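Local coordinates for protein esterase (Rhizomucor miehei CAU432, PDB 4WY8) that hydrolyses carboxylic esters as a carboxylesterase of the alpha/beta hydrolase fold, probably through a serine nucleophile, at residues R127-T130 with A131-C135. Numbering follows the deposited sequence.
Sequences RFPT and ALEEC
The Glu133 side chain runs back alongside the Pro129 ring, one turn earlier, at the start of helix 130-143. Pro129 occupies the N-cap position, where a proline costs the helix no N-H bond, and its O accepts the first-turn bond from Glu133 N at 3.2 Å. Glu133 CG stands beside its own backbone N (chi1 -70°), which carries the extended chain back along the proline until OE1 lies 3.6 Å from Pro129 CG. An acidic group at this end probably also interacts favourably with the helix dipole.

The peptide bond before Pro129 is cis, and Pro129 CB sits over one face of the Phe128 ring, offset toward its rim. Leu132, with CG anti to its backbone N (chi1 167°), brings CD2 obliquely to the same ring, 4.2 Å from Phe128 CE1, so the branched leucine meets the aromatic ring across the turn.

Glu134 N donates to Thr130 O at 3.0 Å. Their side chains run at an angle to each other, and the short threonine brings its CG2 methyl loosely to Glu134 OE2, at 4.1 Å. A water links Ala131 N to Arg127 O, the latter weakly, giving Ala131 N, which has no helix carbonyl to bond in the first turn, an acceptor at 2.9 Å.

Glu134 OE2 is hydrogen-bonded to Ser121 OG in the loop following strand 114-118, while Leu132 and Cys135 pack on helix 165-179, which begins at the probable nucleophile elbow.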
loop_
_atom_site.group_PDB
_atom_site.type_symbol
_atom_site.label_atom_id
_atom_site.label_comp_id
_atom_site.label_asym_id
_atom_site.label_seq_id
_atom_site.Cartn_x
_atom_site.Cartn_y
_atom_site.Cartn_z
ATOM N N ARG A 127 -14.192 -24.071 20.984
ATOM C CA ARG A 127 -14.792 -22.758 20.874
ATOM C C ARG A 127 -13.718 -21.737 21.241
ATOM O O ARG A 127 -12.631 -22.094 21.702
ATOM C CB ARG A 127 -16.006 -22.596 21.816
ATOM C CG ARG A 127 -17.024 -23.728 21.780
ATOM C CD ARG A 127 -17.867 -23.694 20.502
ATOM N NE ARG A 127 -18.911 -24.722 20.524
ATOM C CZ ARG A 127 -19.805 -24.907 19.560
ATOM N NH1 ARG A 127 -19.802 -24.131 18.486
ATOM N NH2 ARG A 127 -20.706 -25.879 19.675
ATOM N N PHE A 128 -14.019 -20.477 20.999
ATOM C CA PHE A 128 -13.298 -19.384 21.631
ATOM C C PHE A 128 -13.221 -19.693 23.132
ATOM O O PHE A 128 -14.208 -20.184 23.702
ATOM C CB PHE A 128 -14.033 -18.066 21.332
ATOM C CG PHE A 128 -13.550 -16.889 22.113
ATOM C CD1 PHE A 128 -12.392 -16.225 21.738
ATOM C CD2 PHE A 128 -14.289 -16.408 23.191
ATOM C CE1 PHE A 128 -11.944 -15.137 22.455
ATOM C CE2 PHE A 128 -13.858 -15.311 23.907
ATOM C CZ PHE A 128 -12.686 -14.674 23.537
ATOM N N PRO A 129 -12.061 -19.439 23.776
ATOM C CA PRO A 129 -10.830 -18.850 23.240
ATOM C C PRO A 129 -9.666 -19.813 23.092
ATOM O O PRO A 129 -8.507 -19.416 23.261
ATOM C CB PRO A 129 -10.485 -17.799 24.294
ATOM C CG PRO A 129 -10.875 -18.479 25.586
ATOM C CD PRO A 129 -12.080 -19.371 25.253
ATOM N N THR A 130 -9.953 -21.050 22.725
ATOM C CA THR A 130 -8.930 -22.072 22.683
ATOM C C THR A 130 -7.837 -21.774 21.644
ATOM O O THR A 130 -6.619 -21.804 21.952
ATOM C CB THR A 130 -9.575 -23.417 22.366
ATOM O OG1 THR A 130 -10.568 -23.703 23.355
ATOM C CG2 THR A 130 -8.545 -24.525 22.336
ATOM N N ALA A 131 -8.266 -21.432 20.429
ATOM C CA ALA A 131 -7.314 -21.138 19.355
ATOM C C ALA A 131 -6.399 -19.981 19.726
ATOM O O ALA A 131 -5.185 -20.073 19.552
ATOM C CB ALA A 131 -8.040 -20.835 18.064
ATOM N N LEU A 132 -6.985 -18.924 20.274
ATOM C CA LEU A 132 -6.243 -17.745 20.719
ATOM C C LEU A 132 -5.101 -18.092 21.676
ATOM O O LEU A 132 -3.959 -17.633 21.531
ATOM C CB LEU A 132 -7.212 -16.781 21.397
ATOM C CG LEU A 132 -6.619 -15.634 22.209
ATOM C CD1 LEU A 132 -5.611 -14.856 21.371
ATOM C CD2 LEU A 132 -7.722 -14.711 22.683
ATOM N N GLU A 133 -5.415 -18.948 22.635
ATOM C CA GLU A 133 -4.448 -19.407 23.611
ATOM C C GLU A 133 -3.362 -20.270 22.969
ATOM O O GLU A 133 -2.180 -20.181 23.355
ATOM C CB GLU A 133 -5.197 -20.140 24.716
ATOM C CG GLU A 133 -6.024 -19.154 25.544
ATOM C CD GLU A 133 -6.931 -19.833 26.550
ATOM O OE1 GLU A 133 -7.738 -19.117 27.198
ATOM O OE2 GLU A 133 -6.820 -21.071 26.711
ATOM N N GLU A 134 -3.739 -21.100 21.994
ATOM C CA GLU A 134 -2.711 -21.826 21.243
ATOM C C GLU A 134 -1.751 -20.862 20.527
ATOM O O GLU A 134 -0.526 -21.063 20.539
ATOM C CB GLU A 134 -3.340 -22.781 20.225
ATOM C CG GLU A 134 -4.028 -23.998 20.864
ATOM C CD GLU A 134 -4.937 -24.765 19.901
ATOM O OE1 GLU A 134 -5.252 -24.239 18.805
ATOM O OE2 GLU A 134 -5.342 -25.901 20.241
ATOM N N CYS A 135 -2.302 -19.811 19.912
ATOM C CA CYS A 135 -1.487 -18.882 19.126
ATOM C C CYS A 135 -0.538 -18.069 20.004
ATOM O O CYS A 135 0.651 -17.860 19.659
ATOM C CB CYS A 135 -2.382 -17.939 18.302
ATOM S SG CYS A 135 -3.348 -18.806 17.004
HETATM O O HOH W 1 -10.974 -21.166 19.527
#